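Local atomic coordinates of acyl-CoA dehydrogenase (Mycobacterium thermoresistibile, PDB entry 3NF4), a protein that probably oxidises acyl-CoA thioesters to their 2,3-enoyl-CoA forms, passing the electrons to its bound FAD cofactor. Residues 254-268 with 357-371. Numbering follows the deposited sequence.
With FAD (flavin-adenine dinucleotide), chain C.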
loop_
_atom_site.group_PDB
_atom_site.type_symbol
_atom_site.label_atom_id
_atom_site.label_comp_id
_atom_site.label_asym_id
_atom_site.label_seq_id
_atom_site.Cartn_x
_atom_site.Cartn_y
_atom_site.Cartn_z
ATOM N N ILE A 254 21.120 -11.362 -3.157
ATOM C CA ILE A 254 19.771 -11.645 -2.661
ATOM C C ILE A 254 18.638 -10.960 -3.461
ATOM O O ILE A 254 17.551 -11.550 -3.618
ATOM C CB ILE A 254 19.656 -11.301 -1.146
ATOM C CG1 ILE A 254 20.562 -12.233 -0.336
ATOM C CG2 ILE A 254 18.200 -11.354 -0.655
ATOM C CD1 ILE A 254 20.404 -13.744 -0.587
ATOM N N ALA A 255 18.887 -9.739 -3.952
ATOM C CA ALA A 255 17.961 -9.095 -4.889
ATOM C C ALA A 255 17.722 -9.997 -6.090
ATOM O O ALA A 255 16.589 -10.158 -6.502
ATOM C CB ALA A 255 18.475 -7.740 -5.333
ATOM N N ALA A 256 18.783 -10.626 -6.614
ATOM C CA ALA A 256 18.648 -11.528 -7.781
ATOM C C ALA A 256 17.888 -12.802 -7.422
ATOM O O ALA A 256 17.059 -13.262 -8.225
ATOM C CB ALA A 256 20.006 -11.882 -8.376
ATOM N N VAL A 257 18.169 -13.366 -6.234
ATOM C CA VAL A 257 17.462 -14.555 -5.751
ATOM C C VAL A 257 15.963 -14.291 -5.571
ATOM O O VAL A 257 15.147 -15.127 -5.944
ATOM C CB VAL A 257 18.098 -15.131 -4.428
ATOM C CG1 VAL A 257 17.243 -16.242 -3.839
ATOM C CG2 VAL A 257 19.522 -15.708 -4.725
ATOM N N ALA A 258 15.595 -13.144 -4.988
ATOM C CA ALA A 258 14.179 -12.850 -4.722
ATOM C C ALA A 258 13.423 -12.643 -6.028
ATOM O O ALA A 258 12.259 -13.050 -6.145
ATOM C CB ALA A 258 14.017 -11.613 -3.796
ATOM N N THR A 259 14.079 -12.018 -7.009
ATOM C CA THR A 259 13.460 -11.789 -8.341
ATOM C C THR A 259 13.116 -13.134 -9.027
ATOM O O THR A 259 12.060 -13.271 -9.656
ATOM C CB THR A 259 14.370 -10.871 -9.230
ATOM O OG1 THR A 259 14.563 -9.611 -8.565
ATOM C CG2 THR A 259 13.779 -10.611 -10.653
ATOM N N GLY A 260 13.986 -14.133 -8.880
ATOM C CA GLY A 260 13.791 -15.423 -9.580
ATOM C C GLY A 260 12.727 -16.266 -8.894
ATOM O O GLY A 260 12.006 -16.998 -9.556
ATOM N N LEU A 261 12.635 -16.156 -7.559
ATOM C CA LEU A 261 11.528 -16.754 -6.796
ATOM C C LEU A 261 10.177 -16.116 -7.176
ATOM O O LEU A 261 9.173 -16.836 -7.378
ATOM C CB LEU A 261 11.752 -16.595 -5.272
ATOM C CG LEU A 261 10.661 -17.176 -4.366
ATOM C CD1 LEU A 261 10.411 -18.720 -4.579
ATOM C CD2 LEU A 261 10.924 -16.849 -2.886
ATOM N N ALA A 262 10.139 -14.778 -7.263
ATOM C CA ALA A 262 8.931 -14.115 -7.783
ATOM C C ALA A 262 8.593 -14.537 -9.229
ATOM O O ALA A 262 7.436 -14.772 -9.534
ATOM C CB ALA A 262 9.044 -12.585 -7.704
ATOM N N GLN A 263 9.589 -14.620 -10.113
ATOM C CA GLN A 263 9.339 -15.048 -11.502
ATOM C C GLN A 263 8.770 -16.479 -11.558
ATOM O O GLN A 263 7.850 -16.751 -12.339
ATOM C CB GLN A 263 10.606 -14.929 -12.360
ATOM C CG GLN A 263 10.489 -15.426 -13.818
ATOM C CD GLN A 263 9.547 -14.548 -14.685
ATOM O OE1 GLN A 263 9.654 -13.310 -14.734
ATOM N NE2 GLN A 263 8.633 -15.204 -15.370
ATOM N N ALA A 264 9.320 -17.388 -10.759
ATOM C CA ALA A 264 8.776 -18.760 -10.671
ATOM C C ALA A 264 7.284 -18.800 -10.255
ATOM O O ALA A 264 6.502 -19.554 -10.796
ATOM C CB ALA A 264 9.604 -19.586 -9.695
ATOM N N ALA A 265 6.906 -17.984 -9.283
ATOM C CA ALA A 265 5.524 -17.919 -8.790
ATOM C C ALA A 265 4.625 -17.240 -9.831
ATOM O O ALA A 265 3.479 -17.639 -10.012
ATOM C CB ALA A 265 5.463 -17.194 -7.455
ATOM N N LEU A 266 5.142 -16.247 -10.541
ATOM C CA LEU A 266 4.395 -15.658 -11.636
ATOM C C LEU A 266 4.084 -16.674 -12.780
ATOM O O LEU A 266 2.947 -16.685 -13.282
ATOM C CB LEU A 266 5.092 -14.402 -12.185
ATOM C CG LEU A 266 4.393 -13.705 -13.378
ATOM C CD1 LEU A 266 3.146 -13.012 -12.905
ATOM C CD2 LEU A 266 5.279 -12.686 -14.159
ATOM N N ASP A 267 5.070 -17.487 -13.190
ATOM C CA ASP A 267 4.857 -18.509 -14.241
ATOM C C ASP A 267 3.784 -19.574 -13.845
ATOM O O ASP A 267 2.913 -19.906 -14.659
ATOM C CB ASP A 267 6.179 -19.197 -14.660
ATOM C CG ASP A 267 7.148 -18.248 -15.411
ATOM O OD1 ASP A 267 6.691 -17.264 -16.062
ATOM O OD2 ASP A 267 8.384 -18.503 -15.381
ATOM N N GLU A 268 3.840 -20.088 -12.612
ATOM C CA GLU A 268 2.770 -20.943 -12.097
ATOM C C GLU A 268 1.365 -20.330 -12.257
ATOM O O GLU A 268 0.445 -21.001 -12.740
ATOM C CB GLU A 268 2.986 -21.269 -10.619
ATOM C CG GLU A 268 4.201 -22.134 -10.311
ATOM C CD GLU A 268 4.059 -23.573 -10.812
ATOM O OE1 GLU A 268 2.899 -24.043 -10.994
ATOM O OE2 GLU A 268 5.110 -24.246 -11.004
ATOM N N VAL A 357 3.058 -23.226 -5.181
ATOM C CA VAL A 357 2.894 -21.823 -4.754
ATOM C C VAL A 357 2.850 -21.602 -3.210
ATOM O O VAL A 357 3.292 -20.555 -2.723
ATOM C CB VAL A 357 1.725 -21.107 -5.488
ATOM C CG1 VAL A 357 2.050 -20.989 -6.960
ATOM C CG2 VAL A 357 0.391 -21.867 -5.305
ATOM N N GLU A 358 2.366 -22.597 -2.456
ATOM C CA GLU A 358 2.345 -22.468 -0.989
ATOM C C GLU A 358 3.764 -22.525 -0.424
ATOM O O GLU A 358 4.076 -21.818 0.543
ATOM C CB GLU A 358 1.417 -23.488 -0.322
ATOM C CG GLU A 358 1.919 -24.953 -0.381
ATOM C CD GLU A 358 2.959 -25.286 0.713
ATOM O OE1 GLU A 358 3.764 -26.242 0.515
ATOM O OE2 GLU A 358 2.968 -24.564 1.747
ATOM N N ARG A 359 4.635 -23.329 -1.046
ATOM C CA ARG A 359 6.054 -23.321 -0.677
ATOM C C ARG A 359 6.743 -21.969 -1.014
ATOM O O ARG A 359 7.536 -21.447 -0.208
ATOM C CB ARG A 359 6.788 -24.500 -1.337
ATOM C CG ARG A 359 8.318 -24.475 -1.146
ATOM C CD ARG A 359 9.029 -25.849 -1.470
ATOM N NE ARG A 359 8.884 -26.291 -2.874
ATOM C CZ ARG A 359 9.658 -25.905 -3.893
ATOM N NH1 ARG A 359 10.667 -25.049 -3.732
ATOM N NH2 ARG A 359 9.429 -26.391 -5.106
ATOM N N TYR A 360 6.449 -21.416 -2.201
ATOM C CA TYR A 360 7.098 -20.161 -2.651
ATOM C C TYR A 360 6.795 -19.011 -1.684
ATOM O O TYR A 360 7.695 -18.248 -1.337
ATOM C CB TYR A 360 6.729 -19.792 -4.112
ATOM C CG TYR A 360 7.276 -20.746 -5.204
ATOM C CD1 TYR A 360 8.406 -21.546 -4.980
ATOM C CD2 TYR A 360 6.666 -20.826 -6.459
ATOM C CE1 TYR A 360 8.895 -22.412 -5.964
ATOM C CE2 TYR A 360 7.134 -21.671 -7.425
ATOM C CZ TYR A 360 8.259 -22.458 -7.179
ATOM O OH TYR A 360 8.729 -23.282 -8.176
ATOM N N MET A 361 5.541 -18.918 -1.237
ATOM C CA MET A 361 5.123 -17.989 -0.193
ATOM C C MET A 361 5.870 -18.113 1.147
ATOM O O MET A 361 6.174 -17.112 1.774
ATOM C CB MET A 361 3.606 -18.083 0.037
ATOM C CG MET A 361 3.085 -16.976 0.906
ATOM S SD MET A 361 1.283 -16.977 1.073
ATOM C CE MET A 361 1.089 -15.929 2.520
ATOM N N ARG A 362 6.135 -19.332 1.588
ATOM C CA ARG A 362 6.915 -19.579 2.805
ATOM C C ARG A 362 8.414 -19.210 2.612
ATOM O O ARG A 362 9.047 -18.677 3.525
ATOM C CB ARG A 362 6.762 -21.054 3.284
ATOM C CG ARG A 362 5.320 -21.449 3.711
ATOM C CD ARG A 362 5.265 -22.877 4.291
ATOM N NE ARG A 362 5.255 -23.937 3.267
ATOM C CZ ARG A 362 6.258 -24.784 3.016
ATOM N NH1 ARG A 362 7.407 -24.712 3.683
ATOM N NH2 ARG A 362 6.135 -25.711 2.065
ATOM N N GLU A 363 8.954 -19.434 1.426
ATOM C CA GLU A 363 10.339 -19.068 1.130
ATOM C C GLU A 363 10.577 -17.559 1.054
ATOM O O GLU A 363 11.664 -17.080 1.397
ATOM C CB GLU A 363 10.823 -19.737 -0.175
ATOM C CG GLU A 363 11.135 -21.206 0.016
ATOM C CD GLU A 363 11.237 -22.062 -1.275
ATOM O OE1 GLU A 363 11.232 -21.545 -2.423
ATOM O OE2 GLU A 363 11.333 -23.303 -1.114
ATOM N N ALA A 364 9.570 -16.794 0.635
ATOM C CA ALA A 364 9.794 -15.361 0.402
ATOM C C ALA A 364 9.946 -14.542 1.697
ATOM O O ALA A 364 10.662 -13.529 1.703
ATOM C CB ALA A 364 8.674 -14.752 -0.523
ATOM N N LYS A 365 9.260 -14.971 2.766
ATOM C CA LYS A 365 9.252 -14.234 4.042
ATOM C C LYS A 365 10.655 -13.973 4.617
ATOM O O LYS A 365 10.925 -12.865 5.053
ATOM C CB LYS A 365 8.347 -14.913 5.093
ATOM C CG LYS A 365 8.250 -14.175 6.416
ATOM C CD LYS A 365 7.600 -12.760 6.268
ATOM C CE LYS A 365 8.549 -11.671 6.777
ATOM N NZ LYS A 365 7.993 -10.281 6.690
ATOM N N ILE A 366 11.538 -14.974 4.610
ATOM C CA ILE A 366 12.897 -14.834 5.224
ATOM C C ILE A 366 13.794 -13.865 4.411
ATOM O O ILE A 366 14.709 -13.229 4.940
ATOM C CB ILE A 366 13.600 -16.228 5.400
ATOM C CG1 ILE A 366 14.937 -16.139 6.203
ATOM C CG2 ILE A 366 13.905 -16.855 4.045
ATOM C CD1 ILE A 366 14.869 -15.406 7.586
ATOM N N MET A 367 13.511 -13.734 3.126
ATOM C CA MET A 367 14.234 -12.801 2.274
ATOM C C MET A 367 14.086 -11.327 2.706
ATOM O O MET A 367 15.041 -10.512 2.568
ATOM C CB MET A 367 13.787 -13.010 0.830
ATOM C CG MET A 367 14.877 -13.414 -0.055
ATOM S SD MET A 367 14.459 -14.836 -1.041
ATOM C CE MET A 367 15.329 -16.136 -0.158
ATOM N N GLN A 368 12.915 -10.986 3.242
ATOM C CA GLN A 368 12.704 -9.658 3.824
ATOM C C GLN A 368 13.573 -9.424 5.096
ATOM O O GLN A 368 13.735 -8.268 5.549
ATOM C CB GLN A 368 11.214 -9.433 4.142
ATOM C CG GLN A 368 10.274 -9.374 2.910
ATOM C CD GLN A 368 8.821 -9.127 3.292
ATOM O OE1 GLN A 368 8.181 -9.969 3.932
ATOM N NE2 GLN A 368 8.289 -7.952 2.902
ATOM N N ILE A 369 14.137 -10.516 5.630
ATOM C CA ILE A 369 14.797 -10.526 6.932
ATOM C C ILE A 369 16.332 -10.647 6.873
ATOM O O ILE A 369 17.025 -9.841 7.488
ATOM C CB ILE A 369 14.191 -11.605 7.891
ATOM C CG1 ILE A 369 12.826 -11.137 8.411
ATOM C CG2 ILE A 369 15.127 -11.904 9.056
ATOM C CD1 ILE A 369 11.854 -12.250 8.776
ATOM N N PHE A 370 16.885 -11.624 6.161
ATOM C CA PHE A 370 18.348 -11.709 6.141
ATOM C C PHE A 370 19.074 -10.768 5.158
ATOM O O PHE A 370 18.435 -10.104 4.348
ATOM C CB PHE A 370 18.872 -13.155 6.096
ATOM C CG PHE A 370 18.484 -13.951 4.863
ATOM C CD1 PHE A 370 18.422 -15.347 4.949
ATOM C CD2 PHE A 370 18.219 -13.345 3.648
ATOM C CE1 PHE A 370 18.073 -16.136 3.840
ATOM C CE2 PHE A 370 17.875 -14.117 2.522
ATOM C CZ PHE A 370 17.805 -15.516 2.624
ATOM N N GLU A 371 20.401 -10.675 5.304
ATOM C CA GLU A 371 21.238 -9.761 4.520
ATOM C C GLU A 371 20.845 -8.300 4.841
ATOM O O GLU A 371 20.895 -7.417 3.983
ATOM C CB GLU A 371 21.056 -10.102 3.032
ATOM C CG GLU A 371 22.247 -9.936 2.107
ATOM C CD GLU A 371 23.518 -10.682 2.542
ATOM O OE1 GLU A 371 24.490 -9.949 2.904
ATOM O OE2 GLU A 371 23.582 -11.967 2.474
HETATM P PA FAD C . 17.183 -8.277 15.399
HETATM O O1A FAD C . 18.448 -7.508 15.135
HETATM O O2A FAD C . 16.946 -8.758 16.805
HETATM O O5B FAD C . 15.923 -7.360 14.980
HETATM C C5B FAD C . 14.571 -7.632 15.345
HETATM C C4B FAD C . 13.659 -6.537 14.771
HETATM O O4B FAD C . 14.041 -5.218 15.214
HETATM C C3B FAD C . 13.704 -6.522 13.248
HETATM O O3B FAD C . 12.385 -6.313 12.750
HETATM C C2B FAD C . 14.560 -5.314 12.903
HETATM O O2B FAD C . 14.265 -4.794 11.587
HETATM C C1B FAD C . 14.296 -4.363 14.086
HETATM N N9A FAD C . 15.487 -3.496 14.268
HETATM C C8A FAD C . 16.722 -3.894 14.694
HETATM N N7A FAD C . 17.551 -2.827 14.685
HETATM C C5A FAD C . 16.834 -1.761 14.258
HETATM C C6A FAD C . 17.136 -0.417 14.055
HETATM N N6A FAD C . 18.393 0.031 14.294
HETATM N N1A FAD C . 16.161 0.434 13.613
HETATM C C2A FAD C . 14.913 -0.010 13.366
HETATM N N3A FAD C . 14.607 -1.307 13.545
HETATM C C4A FAD C . 15.538 -2.190 13.987
HETATM N N1 FAD C . 24.014 -14.424 9.366
HETATM C C2 FAD C . 25.310 -14.549 8.943
HETATM O O2 FAD C . 26.206 -13.780 9.377
HETATM N N3 FAD C . 25.649 -15.508 8.041
HETATM C C4 FAD C . 24.718 -16.359 7.536
HETATM O O4 FAD C . 25.078 -17.234 6.707
HETATM C C4X FAD C . 23.377 -16.243 7.953
HETATM N N5 FAD C . 22.430 -17.092 7.473
HETATM C C5X FAD C . 21.148 -16.981 7.913
HETATM C C6 FAD C . 20.176 -17.855 7.424
HETATM C C7 FAD C . 18.852 -17.765 7.857
HETATM C C7M FAD C . 17.832 -18.732 7.303
HETATM C C8 FAD C . 18.516 -16.779 8.791
HETATM C C8M FAD C . 17.121 -16.585 9.329
HETATM C C9 FAD C . 19.490 -15.907 9.270
HETATM C C9A FAD C . 20.808 -15.987 8.846
HETATM N N10 FAD C . 21.737 -15.121 9.330
HETATM C C10 FAD C . 23.031 -15.251 8.903
HETATM C "C1'" FAD C . 21.368 -14.071 10.329
HETATM C "C2'" FAD C . 20.538 -12.888 9.762
HETATM O "O2'" FAD C . 21.374 -12.061 8.927
HETATM C "C3'" FAD C . 19.795 -12.095 10.876
HETATM O "O3'" FAD C . 18.797 -12.963 11.432
HETATM C "C4'" FAD C . 19.094 -10.777 10.473
HETATM O "O4'" FAD C . 19.952 -9.934 9.683
HETATM C "C5'" FAD C . 18.500 -9.917 11.621
HETATM O "O5'" FAD C . 19.109 -10.008 12.933
HETATM P P FAD C . 18.278 -10.607 14.194
HETATM O O1P FAD C . 17.682 -11.943 13.785
HETATM O O2P FAD C . 19.117 -10.573 15.441
HETATM O O3P FAD C . 17.081 -9.520 14.355
HETATM O O HOH W 1 7.647 -23.875 -10.560
#
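Leu261, midway along 254-268, meets Tyr360 in the first turn of helix 357-367. The two helical segments are buried and nearly antiparallel; their axes approach to 10.1 Å at an angle of 158°. The packing is mainly apolar. The Tyr360 side chain is a knob in a hole formed by Leu261, Ala264, Ala265 and Glu268. Leu261 CD1 lies 3.5 Å from Tyr360 CD1, and the CB atoms of Ala264 and Ala265 meet the CE2 and CD2 side of the ring. Leu261 has CG anti to its own N (chi1 180°), and its two methyls part: CD1 goes to the tyrosine, CD2 to Ala364, 3.9 Å from its CB. Toward the other end, Met367, bent at chi2 and chi3, packs against Ala258 through CG and SD. Its CG is 4.0 Å from Ile254 CG2, and its CE and SD reach Val257 CG1. Ile254 CD1 touches Phe370 CE2 at 4.0 Å, while Ile254 CG1 packs on Glu371 CG. Glu268 CB packs on Val357 CG1.

The polar link is indirect. One water bridges Glu268 OE2 (2.6 Å) and Tyr360 OH (2.7 Å), lying in the ring plane at its edge. Beside Leu261, Glu363 is held by a salt bridge from Arg359, which also pairs with Asp40.

In the turn that follows helix 357-367, Phe370 turns its ring edge to the flavin, with CD1 3.8 Å from FAD C7. Helix 92-104 adds Val96 against Val257 and Met367. The pairing belongs to the C-terminal helical domain of the acyl-CoA dehydrogenase fold: the end of 357-371 supplies Ile366, Ile369, Phe370 and Glu371 to the FAD pocket, while 254-268 packs behind it.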